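Local coordinates for hypothetical protein HI1011 (Haemophilus influenzae, PDB 1YZY) that catalyses the ATP-dependent phosphorylation of 3-oxo-tetronate to 3-oxo-tetronate 4-phosphate, as a member of the four-carbon acid sugar kinase family, at residues Thr121-Tyr126 and Asp197-Ser202; Phe79-Thr84 and Thr109-Ala114; Lys174-Val179 and Leu207-Ala212. All blocks are in the same frame, centred on the assembly; numbering follows the deposited sequence.

Contact 1 of 3, residues Thr121-Tyr126 and Asp197-Ser202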
loop_
_atom_site.group_PDB
_atom_site.type_symbol
_atom_site.label_atom_id
_atom_site.label_comp_id
_atom_site.label_asym_id
_atom_site.label_seq_id
_atom_site.Cartn_x
_atom_site.Cartn_y
_atom_site.Cartn_z
ATOM N N THR A 121 -3.479 19.388 3.284
ATOM C CA THR A 121 -3.057 20.353 4.294
ATOM C C THR A 121 -4.053 20.551 5.434
ATOM O O THR A 121 -5.261 20.382 5.263
ATOM C CB THR A 121 -2.741 21.707 3.642
ATOM O OG1 THR A 121 -3.820 22.100 2.787
ATOM C CG2 THR A 121 -1.473 21.607 2.803
ATOM N N ILE A 122 -3.529 20.871 6.612
ATOM C CA ILE A 122 -4.355 21.093 7.798
ATOM C C ILE A 122 -4.091 22.469 8.404
ATOM O O ILE A 122 -3.003 22.705 8.935
ATOM C CB ILE A 122 -4.031 20.062 8.919
ATOM C CG1 ILE A 122 -4.288 18.624 8.464
ATOM C CG2 ILE A 122 -4.820 20.372 10.190
ATOM C CD1 ILE A 122 -3.781 17.611 9.471
ATOM N N PHE A 123 -5.046 23.387 8.300
ATOM C CA PHE A 123 -4.870 24.696 8.923
ATOM C C PHE A 123 -6.004 24.969 9.909
ATOM O O PHE A 123 -7.181 24.979 9.539
ATOM C CB PHE A 123 -4.761 25.836 7.906
ATOM C CG PHE A 123 -4.451 27.176 8.540
ATOM C CD1 PHE A 123 -3.230 27.390 9.180
ATOM C CD2 PHE A 123 -5.402 28.197 8.553
ATOM C CE1 PHE A 123 -2.958 28.602 9.832
ATOM C CE2 PHE A 123 -5.140 29.407 9.199
ATOM C CZ PHE A 123 -3.916 29.608 9.841
ATOM N N ASN A 124 -5.622 25.246 11.154
ATOM C CA ASN A 124 -6.562 25.506 12.243
ATOM C C ASN A 124 -7.366 24.237 12.502
ATOM O O ASN A 124 -8.504 24.283 12.975
ATOM C CB ASN A 124 -7.498 26.687 11.923
ATOM C CG ASN A 124 -7.062 27.991 12.587
ATOM O OD1 ASN A 124 -6.431 27.996 13.648
ATOM N ND2 ASN A 124 -7.407 29.105 11.961
ATOM N N GLY A 125 -6.740 23.096 12.220
ATOM C CA GLY A 125 -7.402 21.823 12.422
ATOM C C GLY A 125 -8.343 21.452 11.299
ATOM O O GLY A 125 -8.949 20.387 11.345
ATOM N N TYR A 126 -8.502 22.339 10.320
ATOM C CA TYR A 126 -9.369 22.080 9.173
ATOM C C TYR A 126 -8.560 21.387 8.077
ATOM O O TYR A 126 -7.469 21.849 7.727
ATOM C CB TYR A 126 -9.928 23.386 8.594
ATOM C CG TYR A 126 -10.887 24.135 9.481
ATOM C CD1 TYR A 126 -12.258 24.101 9.237
ATOM C CD2 TYR A 126 -10.424 24.892 10.559
ATOM C CE1 TYR A 126 -13.149 24.803 10.046
ATOM C CE2 TYR A 126 -11.302 25.600 11.373
ATOM C CZ TYR A 126 -12.666 25.554 11.114
ATOM O OH TYR A 126 -13.545 26.269 11.905
ATOM N N ASP A 197 -1.454 20.993 12.842
ATOM C CA ASP A 197 -1.464 21.675 11.561
ATOM C C ASP A 197 -0.244 21.358 10.696
ATOM O O ASP A 197 0.796 20.908 11.192
ATOM C CB ASP A 197 -1.529 23.188 11.786
ATOM C CG ASP A 197 -2.934 23.691 12.038
ATOM O OD1 ASP A 197 -3.878 22.877 12.090
ATOM O OD2 ASP A 197 -3.093 24.921 12.168
ATOM N N ALA A 198 -0.366 21.645 9.405
ATOM C CA ALA A 198 0.719 21.437 8.453
ATOM C C ALA A 198 0.283 21.924 7.089
ATOM O O ALA A 198 -0.484 21.255 6.401
ATOM C CB ALA A 198 1.112 19.965 8.385
ATOM N N VAL A 199 0.687 23.137 6.737
ATOM C CA VAL A 199 0.357 23.696 5.426
ATOM C C VAL A 199 1.582 23.574 4.523
ATOM O O VAL A 199 1.515 23.835 3.319
ATOM C CB VAL A 199 -0.070 25.175 5.523
ATOM C CG1 VAL A 199 -1.453 25.277 6.120
ATOM C CG2 VAL A 199 0.937 25.967 6.356
ATOM N N ASP A 200 2.680 23.125 5.126
ATOM C CA ASP A 200 3.959 22.941 4.469
ATOM C C ASP A 200 4.600 21.672 5.044
ATOM O O ASP A 200 4.429 21.364 6.220
ATOM C CB ASP A 200 4.839 24.156 4.754
ATOM C CG ASP A 200 6.198 24.038 4.143
ATOM O OD1 ASP A 200 7.144 23.685 4.874
ATOM O OD2 ASP A 200 6.316 24.289 2.927
ATOM N N ASN A 201 5.354 20.950 4.217
ATOM C CA ASN A 201 5.993 19.703 4.643
ATOM C C ASN A 201 6.946 19.763 5.821
ATOM O O ASN A 201 7.137 18.754 6.506
ATOM C CB ASN A 201 6.693 19.047 3.446
ATOM C CG ASN A 201 5.879 18.002 2.690
ATOM O OD1 ASN A 201 4.801 18.294 2.187
ATOM N ND2 ASN A 201 6.391 16.779 2.619
ATOM N N SER A 202 7.586 20.905 6.045
ATOM C CA SER A 202 8.501 20.996 7.177
ATOM C C SER A 202 7.767 20.821 8.505
ATOM O O SER A 202 8.384 20.458 9.514
ATOM C CB SER A 202 9.293 22.307 7.164
ATOM O OG SER A 202 8.469 23.443 7.380
#
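Asp197 reaches from the loop after strand 193-196 to the type I' turn Phe123-Tyr126, which joins strands 120-123 and 126-129 as a beta-hairpin in the sugar-binding N-terminal domain. Its CB lies 3.2 Å from Ile122 O. CG stands anti to the carbonyl carbon (chi1 -82°), which brings the carboxylate up to the backbone amides of the turn. OD1 accepts from Gly125 N at 2.9 Å, through its syn lone pair. OD2 takes Asn124 N at 2.7 Å, also on the syn side but 30° out of the carboxylate plane. With both oxygens engaged, the carboxylate is fixed in rotation; OD2 has a further donor in Tyr169 N, at the start of helix 169-172. These amides probably favour the charged form of the acid. Gly125 takes a positive-phi position of the type I' turn. Beside the turn, Ile122 and Ala198 form a single antiparallel bridge, a hydrogen-bonded pair. Ala198 N gives to Ile122 O at 2.9 Å and Ile122 N gives to Ala198 O at 3.1 Å. Two residues after Asp197 in the loop, Val199 turns CG1 against Phe123, and Tyr169 touches both side chains. The ring of Phe123 is tilted 35° from the carboxylate of Asp197, and its CD1 lies 3.9 Å from OD2.

Contact 2 of 3, residues Phe79-Thr84 and Thr109-Ala114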
loop_
_atom_site.group_PDB
_atom_site.type_symbol
_atom_site.label_atom_id
_atom_site.label_comp_id
_atom_site.label_asym_id
_atom_site.label_seq_id
_atom_site.Cartn_x
_atom_site.Cartn_y
_atom_site.Cartn_z
ATOM N N PHE A 79 -1.057 3.868 13.652
ATOM C CA PHE A 79 -2.373 3.553 13.108
ATOM C C PHE A 79 -2.547 4.423 11.869
ATOM O O PHE A 79 -2.766 5.623 11.972
ATOM C CB PHE A 79 -3.463 3.855 14.150
ATOM C CG PHE A 79 -4.871 3.679 13.640
ATOM C CD1 PHE A 79 -5.149 2.825 12.572
ATOM C CD2 PHE A 79 -5.915 4.397 14.210
ATOM C CE1 PHE A 79 -6.439 2.697 12.079
ATOM C CE2 PHE A 79 -7.209 4.278 13.726
ATOM C CZ PHE A 79 -7.474 3.426 12.656
ATOM N N LYS A 80 -2.459 3.805 10.700
ATOM C CA LYS A 80 -2.574 4.494 9.424
ATOM C C LYS A 80 -3.953 4.449 8.782
ATOM O O LYS A 80 -4.483 3.379 8.498
ATOM C CB LYS A 80 -1.521 3.929 8.461
ATOM C CG LYS A 80 -1.812 4.097 6.977
ATOM C CD LYS A 80 -1.291 5.394 6.447
ATOM C CE LYS A 80 -1.521 5.505 4.960
ATOM N NZ LYS A 80 -2.951 5.665 4.589
ATOM N N TYR A 81 -4.500 5.628 8.501
ATOM C CA TYR A 81 -5.801 5.761 7.862
ATOM C C TYR A 81 -5.703 6.663 6.626
ATOM O O TYR A 81 -4.611 7.060 6.229
ATOM C CB TYR A 81 -6.859 6.253 8.858
ATOM C CG TYR A 81 -6.396 7.358 9.780
ATOM C CD1 TYR A 81 -6.176 8.649 9.302
ATOM C CD2 TYR A 81 -6.190 7.115 11.133
ATOM C CE1 TYR A 81 -5.763 9.671 10.150
ATOM C CE2 TYR A 81 -5.777 8.127 11.991
ATOM C CZ TYR A 81 -5.568 9.407 11.492
ATOM O OH TYR A 81 -5.186 10.426 12.339
ATOM N N CYS A 82 -6.830 6.967 5.993
ATOM C CA CYS A 82 -6.798 7.782 4.785
ATOM C C CYS A 82 -6.490 9.257 5.056
ATOM O O CYS A 82 -6.799 9.780 6.138
ATOM C CB CYS A 82 -8.114 7.640 4.016
ATOM S SG CYS A 82 -8.074 8.183 2.283
ATOM N N SER A 83 -5.874 9.915 4.074
ATOM C CA SER A 83 -5.526 11.329 4.195
ATOM C C SER A 83 -6.755 12.260 4.190
ATOM O O SER A 83 -6.643 13.452 4.497
ATOM C CB SER A 83 -4.512 11.731 3.115
ATOM O OG SER A 83 -5.054 11.653 1.803
ATOM N N THR A 84 -7.920 11.716 3.844
ATOM C CA THR A 84 -9.165 12.489 3.843
ATOM C C THR A 84 -10.005 12.144 5.079
ATOM O O THR A 84 -11.184 12.494 5.174
ATOM C CB THR A 84 -9.975 12.317 2.544
ATOM O OG1 THR A 84 -9.793 10.998 2.022
ATOM C CG2 THR A 84 -9.515 13.313 1.505
ATOM N N THR A 109 -2.221 10.791 22.051
ATOM C CA THR A 109 -1.642 10.499 20.741
ATOM C C THR A 109 -1.957 11.668 19.811
ATOM O O THR A 109 -2.700 12.570 20.194
ATOM C CB THR A 109 -2.211 9.166 20.145
ATOM O OG1 THR A 109 -1.459 8.790 18.981
ATOM C CG2 THR A 109 -3.684 9.317 19.749
ATOM N N VAL A 110 -1.370 11.668 18.614
ATOM C CA VAL A 110 -1.603 12.722 17.616
ATOM C C VAL A 110 -2.434 12.241 16.425
ATOM O O VAL A 110 -2.505 11.051 16.138
ATOM C CB VAL A 110 -0.276 13.318 17.073
ATOM C CG1 VAL A 110 0.579 13.806 18.220
ATOM C CG2 VAL A 110 0.479 12.289 16.233
ATOM N N ILE A 111 -3.032 13.192 15.721
ATOM C CA ILE A 111 -3.863 12.901 14.563
ATOM C C ILE A 111 -3.401 13.789 13.420
ATOM O O ILE A 111 -3.352 15.010 13.567
ATOM C CB ILE A 111 -5.349 13.206 14.882
ATOM C CG1 ILE A 111 -5.871 12.214 15.921
ATOM C CG2 ILE A 111 -6.193 13.253 13.617
ATOM C CD1 ILE A 111 -7.261 12.514 16.373
ATOM N N THR A 112 -3.045 13.191 12.289
ATOM C CA THR A 112 -2.616 13.980 11.145
ATOM C C THR A 112 -2.627 13.280 9.798
ATOM O O THR A 112 -1.756 12.472 9.500
ATOM C CB THR A 112 -1.222 14.639 11.365
ATOM O OG1 THR A 112 -0.813 15.315 10.167
ATOM C CG2 THR A 112 -0.171 13.605 11.748
ATOM N N PRO A 113 -3.689 13.498 9.013
ATOM C CA PRO A 113 -3.821 12.908 7.680
ATOM C C PRO A 113 -3.200 13.777 6.588
ATOM O O PRO A 113 -3.600 13.744 5.425
ATOM C CB PRO A 113 -5.328 13.008 7.424
ATOM C CG PRO A 113 -5.753 14.179 8.249
ATOM C CD PRO A 113 -5.004 13.941 9.509
ATOM N N ALA A 114 -2.203 14.565 6.973
ATOM C CA ALA A 114 -1.522 15.572 6.170
ATOM C C ALA A 114 -0.230 15.166 5.463
ATOM O O ALA A 114 0.578 14.392 5.968
ATOM C CB ALA A 114 -1.319 16.934 6.853
#
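Two strands of the N-terminal domain lead into this contact: strand 77-80, flanked by strands 216-219 and 3-6 in parallel, runs out into a loop that meets the segment 109-114, which begins on strand 109-111. Tyr81 carries much of the contact. Its CG sits between the backbone N and the carbonyl carbon (chi1 42°), and from there the hydroxyl end reaches Ile111, the two side chains crossing at about a right angle. Ile111 presents the CG2 branch, 3.3 Å from Tyr81 OH. That hydroxyl is hydrogen-bonded to Thr218 OG1 on strand 216-219, and the same Thr218 oxygen also pairs with Val110 O, so a buried polar link ties Tyr81 and Val110 to strand 216-219. Pro113 comes up to the rim of the Tyr81 ring, near the ring plane, with its CB 4.3 Å from CE1. Phe85 packs edge-to-face with Tyr81. Further along, Ser83 and Pro113 approach most closely in the backbone, their CA atoms 4.2 Å apart. Pro113 CB rests on Ser83 O at 3.2 Å, and in return Ser83 CB lies 3.2 Å from Pro113 O.

Contact 3 of 3, residues Lys174-Val179 and Leu207-Ala212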
loop_
_atom_site.group_PDB
_atom_site.type_symbol
_atom_site.label_atom_id
_atom_site.label_comp_id
_atom_site.label_asym_id
_atom_site.label_seq_id
_atom_site.Cartn_x
_atom_site.Cartn_y
_atom_site.Cartn_z
ATOM N N LYS A 174 7.540 26.841 15.467
ATOM C CA LYS A 174 8.511 27.191 16.498
ATOM C C LYS A 174 9.399 26.012 16.880
ATOM O O LYS A 174 10.349 26.171 17.651
ATOM C CB LYS A 174 7.817 27.757 17.737
ATOM C CG LYS A 174 7.067 29.051 17.465
ATOM C CD LYS A 174 6.543 29.661 18.748
ATOM C CE LYS A 174 5.864 30.995 18.475
ATOM N NZ LYS A 174 5.479 31.689 19.737
ATOM N N GLY A 175 9.078 24.822 16.379
ATOM C CA GLY A 175 9.914 23.675 16.683
ATOM C C GLY A 175 9.330 22.512 17.456
ATOM O O GLY A 175 8.214 22.571 17.956
ATOM N N ALA A 176 10.119 21.444 17.538
ATOM C CA ALA A 176 9.743 20.213 18.226
ATOM C C ALA A 176 9.487 20.427 19.702
ATOM O O ALA A 176 8.496 19.932 20.224
ATOM C CB ALA A 176 10.822 19.154 18.033
ATOM N N SER A 177 10.393 21.141 20.372
ATOM C CA SER A 177 10.259 21.426 21.803
ATOM C C SER A 177 8.981 22.196 22.134
ATOM O O SER A 177 8.329 21.924 23.138
ATOM C CB SER A 177 11.473 22.202 22.316
ATOM O OG SER A 177 12.629 21.389 22.297
ATOM N N ARG A 178 8.648 23.182 21.313
ATOM C CA ARG A 178 7.440 23.969 21.526
ATOM C C ARG A 178 6.203 23.091 21.342
ATOM O O ARG A 178 5.186 23.291 22.004
ATOM C CB ARG A 178 7.401 25.159 20.553
ATOM C CG ARG A 178 6.095 25.950 20.564
ATOM C CD ARG A 178 5.774 26.502 21.958
ATOM N NE ARG A 178 4.448 27.119 22.012
ATOM C CZ ARG A 178 3.737 27.275 23.127
ATOM N NH1 ARG A 178 4.215 26.876 24.299
ATOM N NH2 ARG A 178 2.509 27.763 23.056
ATOM N N VAL A 179 6.276 22.168 20.388
ATOM C CA VAL A 179 5.171 21.256 20.117
ATOM C C VAL A 179 4.951 20.365 21.329
ATOM O O VAL A 179 3.820 20.123 21.719
ATOM C CB VAL A 179 5.434 20.411 18.847
ATOM C CG1 VAL A 179 4.357 19.354 18.671
ATOM C CG2 VAL A 179 5.453 21.319 17.630
ATOM N N LEU A 207 6.913 17.659 13.625
ATOM C CA LEU A 207 6.064 16.711 14.348
ATOM C C LEU A 207 6.777 15.371 14.502
ATOM O O LEU A 207 6.799 14.800 15.587
ATOM C CB LEU A 207 4.724 16.513 13.625
ATOM C CG LEU A 207 3.704 15.616 14.348
ATOM C CD1 LEU A 207 3.490 16.110 15.771
ATOM C CD2 LEU A 207 2.386 15.598 13.601
ATOM N N ALA A 208 7.363 14.887 13.410
ATOM C CA ALA A 208 8.100 13.623 13.411
ATOM C C ALA A 208 9.102 13.578 14.556
ATOM O O ALA A 208 9.258 12.552 15.227
ATOM C CB ALA A 208 8.821 13.439 12.086
ATOM N N GLU A 209 9.795 14.693 14.751
ATOM C CA GLU A 209 10.789 14.827 15.806
ATOM C C GLU A 209 10.111 14.899 17.174
ATOM O O GLU A 209 10.608 14.341 18.156
ATOM C CB GLU A 209 11.621 16.087 15.559
ATOM C CG GLU A 209 13.118 15.886 15.719
ATOM C CD GLU A 209 13.638 16.388 17.046
ATOM O OE1 GLU A 209 13.768 17.624 17.202
ATOM O OE2 GLU A 209 13.924 15.549 17.928
ATOM N N ALA A 210 8.980 15.596 17.231
ATOM C CA ALA A 210 8.225 15.750 18.472
ATOM C C ALA A 210 7.643 14.417 18.990
ATOM O O ALA A 210 7.655 14.151 20.196
ATOM C CB ALA A 210 7.117 16.793 18.277
ATOM N N VAL A 211 7.133 13.592 18.075
ATOM C CA VAL A 211 6.549 12.301 18.429
ATOM C C VAL A 211 7.549 11.137 18.433
ATOM O O VAL A 211 7.156 9.974 18.372
ATOM C CB VAL A 211 5.374 11.939 17.484
ATOM C CG1 VAL A 211 4.254 12.957 17.612
ATOM C CG2 VAL A 211 5.853 11.853 16.053
ATOM N N ALA A 212 8.831 11.447 18.561
ATOM C CA ALA A 212 9.883 10.434 18.560
ATOM C C ALA A 212 9.813 9.392 19.678
ATOM O O ALA A 212 10.441 8.337 19.582
ATOM C CB ALA A 212 11.234 11.111 18.586
#
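The start of helix 176-188 lies against the last turn of helix 202-210, closest where the CA atoms of Ala176 and Ala210 come within 4.7 Å. This is a helix-helix contact of the N-terminal domain, made with small residues that let the backbones approach. Gly175 holds the N-cap position with a positive phi (117°), and its carbonyl oxygen receives Val179 N, closing the first helical turn. Ala176 and Val179, one turn apart, both direct their side chains at the other helix. Ala210 CB lies between them: it is 3.9 Å from Ala176 O and 3.8 Å from Val179 CG1. That valine branch is anti to its own backbone N (chi1 173°), a setting that brings it over the alanine methyl and within 4.4 Å of Leu207 CD1. Leu207 starts out away from helix 176-188, but its end bends back to join the apolar row. Phe183, further along helix 176-188, touches Leu207 and Ala210 and so extends the interface. At the exposed margin, Glu209 bends at chi2 (-101°) and folds over the methyl of Ala176. Arg230 of helix 221-232 touches Glu209, whose OE1 comes to 3.4 Å from Ala176 CB.

Overall arrangement
All three contacts belong to the sugar-binding N-terminal domain and lie on the same side of the chain's centre, away from the annotated ATP-binding residues. Contact 2 touches both of the others. Toward contact 1, whose centre is 12 Å away, Ile122 CD1 packs on Ala114 CB at 3.7 Å and also reaches Thr112 and Pro113. Toward contact 3, 17 Å between centres, Thr112 CG2 meets Leu207 CD2 at 3.7 Å, and Val110 packs on Val211. Contacts 1 and 3 do not touch, their nearest atoms being about 5 Å apart, but their segments alternate along the chain in the order 121-126, 174-179, 197-202, 207-212. Segment 197-202 runs into helix 202-210.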